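Local structure of Phi class glutathione transferase GSTF1 (Populus tremula x Populus tremuloides, 4RI6) at residues Leu12-Ser17 against Gly173-Asn178; His119-Ser124 against Thr180-Leu185. The protein binds glutathione and probably catalyses its conjugation to electrophiles such as organic halides, a detoxification reaction. All blocks are in the same frame, centred on the assembly; numbering follows the deposited sequence.

Contact 1: Leu12-Ser17 against Gly173-Asn178; sequences LSTAVS and GDYLVN. With GSH (glutathione), chain C.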
loop_
_atom_site.group_PDB
_atom_site.type_symbol
_atom_site.label_atom_id
_atom_site.label_comp_id
_atom_site.label_asym_id
_atom_site.label_seq_id
_atom_site.Cartn_x
_atom_site.Cartn_y
_atom_site.Cartn_z
ATOM N N LEU A 12 -15.691 1.189 14.290
ATOM C CA LEU A 12 -15.297 -0.232 14.381
ATOM C C LEU A 12 -14.456 -0.661 13.179
ATOM O O LEU A 12 -13.743 -1.661 13.238
ATOM C CB LEU A 12 -16.529 -1.153 14.511
ATOM C CG LEU A 12 -17.572 -1.131 13.377
ATOM C CD1 LEU A 12 -17.192 -2.032 12.203
ATOM C CD2 LEU A 12 -18.933 -1.528 13.904
ATOM N N SER A 13 -14.507 0.102 12.089
ATOM C CA SER A 13 -13.713 -0.244 10.916
ATOM C C SER A 13 -12.233 0.062 11.138
ATOM O O SER A 13 -11.864 1.131 11.610
ATOM C CB SER A 13 -14.208 0.519 9.676
ATOM O OG SER A 13 -13.136 0.743 8.751
ATOM N N THR A 14 -11.381 -0.870 10.758
ATOM C CA THR A 14 -9.941 -0.673 10.931
ATOM C C THR A 14 -9.428 0.488 10.105
ATOM O O THR A 14 -8.629 1.281 10.587
ATOM C CB THR A 14 -9.165 -1.930 10.557
ATOM O OG1 THR A 14 -9.591 -2.370 9.264
ATOM C CG2 THR A 14 -9.415 -3.030 11.566
ATOM N N ALA A 15 -9.882 0.580 8.854
ATOM C CA ALA A 15 -9.436 1.662 7.989
ATOM C C ALA A 15 -9.948 3.025 8.458
ATOM O O ALA A 15 -9.240 4.018 8.382
ATOM C CB ALA A 15 -9.858 1.391 6.549
ATOM N N VAL A 16 -11.184 3.088 8.934
ATOM C CA VAL A 16 -11.662 4.326 9.558
ATOM C C VAL A 16 -10.810 4.683 10.794
ATOM O O VAL A 16 -10.440 5.832 11.002
ATOM C CB VAL A 16 -13.160 4.216 9.981
ATOM C CG1 VAL A 16 -13.606 5.466 10.760
ATOM C CG2 VAL A 16 -14.060 3.992 8.748
ATOM N N SER A 17 -10.514 3.687 11.616
ATOM C CA SER A 17 -9.724 3.898 12.830
ATOM C C SER A 17 -8.345 4.473 12.532
ATOM O O SER A 17 -7.837 5.314 13.273
ATOM C CB SER A 17 -9.579 2.579 13.611
ATOM O OG SER A 17 -10.800 2.242 14.248
ATOM N N GLY A 173 -3.710 -4.813 14.681
ATOM C CA GLY A 173 -3.038 -5.298 15.867
ATOM C C GLY A 173 -3.959 -5.319 17.069
ATOM O O GLY A 173 -4.011 -6.304 17.816
ATOM N N ASP A 174 -4.731 -4.251 17.251
ATOM C CA ASP A 174 -5.529 -4.125 18.462
ATOM C C ASP A 174 -6.645 -5.158 18.445
ATOM O O ASP A 174 -6.954 -5.762 19.474
ATOM C CB ASP A 174 -6.100 -2.699 18.606
ATOM C CG ASP A 174 -6.552 -2.386 20.041
ATOM O OD1 ASP A 174 -7.635 -2.846 20.414
ATOM O OD2 ASP A 174 -5.822 -1.715 20.809
ATOM N N TYR A 175 -7.240 -5.401 17.278
ATOM C CA TYR A 175 -8.290 -6.407 17.233
ATOM C C TYR A 175 -7.717 -7.792 17.527
ATOM O O TYR A 175 -8.327 -8.577 18.256
ATOM C CB TYR A 175 -8.997 -6.402 15.879
ATOM C CG TYR A 175 -10.211 -5.490 15.780
ATOM C CD1 TYR A 175 -11.290 -5.630 16.634
ATOM C CD2 TYR A 175 -10.286 -4.515 14.792
ATOM C CE1 TYR A 175 -12.400 -4.799 16.515
ATOM C CE2 TYR A 175 -11.388 -3.686 14.667
ATOM C CZ TYR A 175 -12.448 -3.842 15.534
ATOM O OH TYR A 175 -13.571 -3.046 15.440
ATOM N N LEU A 176 -6.553 -8.106 16.973
ATOM C CA LEU A 176 -5.970 -9.417 17.233
ATOM C C LEU A 176 -5.605 -9.567 18.710
ATOM O O LEU A 176 -5.911 -10.590 19.322
ATOM C CB LEU A 176 -4.736 -9.656 16.350
ATOM C CG LEU A 176 -5.096 -9.814 14.869
ATOM C CD1 LEU A 176 -3.849 -9.902 14.018
ATOM C CD2 LEU A 176 -6.011 -11.043 14.640
ATOM N N VAL A 177 -4.975 -8.551 19.292
ATOM C CA VAL A 177 -4.526 -8.658 20.685
ATOM C C VAL A 177 -5.692 -8.722 21.669
ATOM O O VAL A 177 -5.656 -9.493 22.627
ATOM C CB VAL A 177 -3.579 -7.483 21.060
ATOM C CG1 VAL A 177 -3.267 -7.459 22.536
ATOM C CG2 VAL A 177 -2.277 -7.605 20.297
ATOM N N ASN A 178 -6.723 -7.915 21.443
ATOM C CA ASN A 178 -7.736 -7.702 22.475
ATOM C C ASN A 178 -9.056 -8.385 22.212
ATOM O O ASN A 178 -9.890 -8.470 23.116
ATOM C CB ASN A 178 -7.977 -6.213 22.656
ATOM C CG ASN A 178 -6.754 -5.495 23.137
ATOM O OD1 ASN A 178 -6.284 -4.560 22.498
ATOM N ND2 ASN A 178 -6.208 -5.946 24.252
HETATM N N1 GSH C . -7.865 -0.253 1.382
HETATM C CA1 GSH C . -9.000 0.458 1.941
HETATM C C1 GSH C . -8.631 1.593 2.875
HETATM O O11 GSH C . -7.609 1.440 3.513
HETATM O O12 GSH C . -9.313 2.640 2.965
HETATM C CB1 GSH C . -9.703 -0.631 2.718
HETATM C CG1 GSH C . -11.148 -0.259 2.870
HETATM C CD1 GSH C . -11.904 -1.421 3.446
HETATM O OE1 GSH C . -11.721 -2.575 3.112
HETATM N N2 GSH C . -12.805 -1.041 4.324
HETATM C CA2 GSH C . -13.719 -1.887 5.027
HETATM C C2 GSH C . -15.050 -1.771 4.335
HETATM O O2 GSH C . -15.358 -0.702 3.863
HETATM C CB2 GSH C . -13.727 -1.369 6.471
HETATM S SG2 GSH C . -12.440 -2.126 7.486
HETATM N N3 GSH C . -15.812 -2.870 4.302
HETATM C CA3 GSH C . -17.148 -2.885 3.745
HETATM C C3 GSH C . -17.176 -3.369 2.320
HETATM O O31 GSH C . -16.097 -3.622 1.744
HETATM O O32 GSH C . -18.286 -3.498 1.767
#

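Contact 2: His119-Ser124 against Thr180-Leu185; sequences HDLLFS and TDKGYL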
loop_
_atom_site.group_PDB
_atom_site.type_symbol
_atom_site.label_atom_id
_atom_site.label_comp_id
_atom_site.label_asym_id
_atom_site.label_seq_id
_atom_site.Cartn_x
_atom_site.Cartn_y
_atom_site.Cartn_z
ATOM N N HIS A 119 -10.804 -10.193 9.831
ATOM C CA HIS A 119 -12.070 -10.370 9.155
ATOM C C HIS A 119 -12.682 -11.740 9.448
ATOM O O HIS A 119 -13.846 -11.838 9.817
ATOM C CB HIS A 119 -11.938 -10.192 7.646
ATOM C CG HIS A 119 -13.240 -10.367 6.953
ATOM N ND1 HIS A 119 -13.633 -11.561 6.397
ATOM C CD2 HIS A 119 -14.299 -9.533 6.853
ATOM C CE1 HIS A 119 -14.852 -11.431 5.907
ATOM N NE2 HIS A 119 -15.282 -10.212 6.179
ATOM N N ASP A 120 -11.898 -12.803 9.320
ATOM C CA ASP A 120 -12.462 -14.138 9.459
ATOM C C ASP A 120 -12.904 -14.427 10.885
ATOM O O ASP A 120 -13.887 -15.130 11.094
ATOM C CB ASP A 120 -11.465 -15.186 8.994
ATOM C CG ASP A 120 -11.262 -15.159 7.487
ATOM O OD1 ASP A 120 -12.073 -14.515 6.774
ATOM O OD2 ASP A 120 -10.297 -15.779 7.004
ATOM N N LEU A 121 -12.188 -13.866 11.860
ATOM C CA LEU A 121 -12.486 -14.129 13.261
ATOM C C LEU A 121 -13.521 -13.211 13.888
ATOM O O LEU A 121 -14.152 -13.604 14.867
ATOM C CB LEU A 121 -11.212 -14.041 14.103
ATOM C CG LEU A 121 -10.144 -15.070 13.779
ATOM C CD1 LEU A 121 -8.857 -14.700 14.454
ATOM C CD2 LEU A 121 -10.617 -16.427 14.247
ATOM N N LEU A 122 -13.690 -12.006 13.350
ATOM C CA LEU A 122 -14.538 -10.999 13.990
ATOM C C LEU A 122 -15.637 -10.395 13.129
ATOM O O LEU A 122 -16.581 -9.814 13.687
ATOM C CB LEU A 122 -13.668 -9.862 14.515
ATOM C CG LEU A 122 -12.658 -10.305 15.577
ATOM C CD1 LEU A 122 -11.690 -9.181 15.873
ATOM C CD2 LEU A 122 -13.350 -10.763 16.843
ATOM N N PHE A 123 -15.509 -10.497 11.801
ATOM C CA PHE A 123 -16.434 -9.828 10.891
ATOM C C PHE A 123 -16.882 -10.674 9.725
ATOM O O PHE A 123 -17.152 -10.142 8.666
ATOM C CB PHE A 123 -15.806 -8.553 10.352
ATOM C CG PHE A 123 -15.456 -7.576 11.409
ATOM C CD1 PHE A 123 -16.450 -6.821 12.016
ATOM C CD2 PHE A 123 -14.143 -7.440 11.835
ATOM C CE1 PHE A 123 -16.137 -5.930 13.002
ATOM C CE2 PHE A 123 -13.826 -6.557 12.839
ATOM C CZ PHE A 123 -14.826 -5.799 13.426
ATOM N N SER A 124 -16.954 -11.981 9.907
ATOM C CA SER A 124 -17.379 -12.872 8.844
ATOM C C SER A 124 -18.782 -13.392 9.110
ATOM O O SER A 124 -19.171 -13.542 10.262
ATOM C CB SER A 124 -16.416 -14.039 8.712
ATOM O OG SER A 124 -16.794 -14.837 7.607
ATOM N N THR A 180 -9.253 -11.440 19.952
ATOM C CA THR A 180 -9.090 -12.816 19.483
ATOM C C THR A 180 -8.157 -13.553 20.410
ATOM O O THR A 180 -7.606 -12.953 21.332
ATOM C CB THR A 180 -8.530 -12.887 18.060
ATOM O OG1 THR A 180 -7.107 -12.680 18.080
ATOM C CG2 THR A 180 -9.223 -11.872 17.162
ATOM N N ASP A 181 -7.955 -14.843 20.166
ATOM C CA ASP A 181 -6.983 -15.583 20.957
ATOM C C ASP A 181 -5.633 -15.658 20.228
ATOM O O ASP A 181 -4.795 -16.509 20.528
ATOM C CB ASP A 181 -7.522 -16.978 21.313
ATOM C CG ASP A 181 -7.655 -17.903 20.120
ATOM O OD1 ASP A 181 -7.409 -17.499 18.969
ATOM O OD2 ASP A 181 -8.023 -19.078 20.360
ATOM N N LYS A 182 -5.410 -14.718 19.317
ATOM C CA LYS A 182 -4.158 -14.670 18.562
ATOM C C LYS A 182 -3.168 -13.646 19.127
ATOM O O LYS A 182 -2.120 -13.391 18.533
ATOM C CB LYS A 182 -4.427 -14.342 17.089
ATOM C CG LYS A 182 -5.430 -15.266 16.416
ATOM C CD LYS A 182 -5.087 -16.740 16.605
ATOM C CE LYS A 182 -6.103 -17.591 15.874
ATOM N NZ LYS A 182 -6.238 -18.940 16.458
ATOM N N GLY A 183 -3.502 -13.052 20.260
ATOM C CA GLY A 183 -2.682 -12.005 20.843
ATOM C C GLY A 183 -1.278 -12.451 21.159
ATOM O O GLY A 183 -0.370 -11.620 21.152
ATOM N N TYR A 184 -1.094 -13.752 21.403
ATOM C CA TYR A 184 0.239 -14.313 21.647
ATOM C C TYR A 184 1.239 -13.963 20.531
ATOM O O TYR A 184 2.445 -13.922 20.758
ATOM C CB TYR A 184 0.175 -15.844 21.801
ATOM C CG TYR A 184 -0.186 -16.617 20.544
ATOM C CD1 TYR A 184 0.788 -17.025 19.635
ATOM C CD2 TYR A 184 -1.500 -16.947 20.261
ATOM C CE1 TYR A 184 0.452 -17.725 18.484
ATOM C CE2 TYR A 184 -1.835 -17.655 19.112
ATOM C CZ TYR A 184 -0.861 -18.045 18.231
ATOM O OH TYR A 184 -1.193 -18.750 17.083
ATOM N N LEU A 185 0.749 -13.724 19.320
ATOM C CA LEU A 185 1.640 -13.372 18.219
ATOM C C LEU A 185 2.449 -12.126 18.547
ATOM O O LEU A 185 3.633 -12.020 18.188
ATOM C CB LEU A 185 0.849 -13.157 16.919
ATOM C CG LEU A 185 0.262 -14.410 16.294
ATOM C CD1 LEU A 185 -0.749 -14.043 15.242
ATOM C CD2 LEU A 185 1.390 -15.278 15.705
#

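Contact 1: Leu12-Ser17 against Gly173-Asn178
The glutathione site of this Phi class transferase is built by the thioredoxin-like N-terminal domain, and beside it L12 and T14 meet Y175 of the helical C-terminal domain. Y175, on helix 164-179, reaches the turn leading into helix 14-25 and donates its phenol proton to the backbone O of L12, with OH 2.6 Å from O. The donor lies in the carbonyl plane, on a lone pair, at a C=O...OH angle of 121°. Beside this bond, the T14 methyl CG2 meets the edge of the same ring, 3.7 Å from Y175 CD2, so one tyrosine serves both a polar and an apolar partner. A phenylalanine here would probably keep the edge packing but leave the L12 carbonyl without its donor from helix 164-179. With chi1 at 51°, T14 directs its two branches to different tasks: CG2 lies against Y175, while OG1 comes 3.4 Å from glutathione SG2. S13, between these two residues, is the N-cap of helix 14-25. Its OG accepts a nearly straight bond from V16 N (176°), and the same OG lies 3.2 Å from the glutathione sulfur SG2.

Contact 2: His119-Ser124 against Thr180-Leu185
T180 meets L121 and L122 chiefly through its methyl CG2. This carbon lies 3.9 Å from L121 CD1, and L122 CD1 approaches it equally closely, so the threonine methyl touches one terminal methyl from each of two successive leucines. In both pairs the side chains cross at about a right angle. L121 CD1 also reaches K182, lying 4.0 Å from its CG, where the aliphatic part of the lysine extends the apolar patch. The next shell helps position the loop side. T180 OG1 accepts from K182 N at 2.9 Å, closing an ST turn, and donates to L176 O in the last turn of helix 164-179. With one bond accepted and one donated, the hydroxyl probably favours the chi1 of 79° that sets CG2 against the leucines. K182 bends at chi2 (-52°), and its NZ forms a salt bridge to D181 OD1, 3.1 Å away, on the syn side of the carboxylate. The leucines belong to the last turn of helix 93-122, just before F123 leaves helical geometry, and I133 of helix 130-150 packs on both L121 and K182. The contact thus joins the end of one helix to the loop after another. Its chemistry across the segments is purely aliphatic, which suggests that the directional bonds orienting T180 lie on its own side, while the interface itself is non-directional packing.

Contacts 1 and 2 have centres 10 Å apart and are linked through helix 164-179, which carries Y175 and ends just before T180. Y175 joins them: its O lies 3.6 Å from T180 CG2, its CD1 lies 3.7 Å from L122 CD1, and its ring packs edge-to-face with F123. F123 in turn comes near the first contact's loop, with CE1 4.1 Å from L12 CD1. Their relation to the ligand is graded. Contact 1 includes S13, T14 and A15 of the glutathione pocket, whereas the L122 side chain of contact 2 is about 11 Å from glutathione. Contact 2 is thus tied to the site only indirectly, through Y175 and its neighbours.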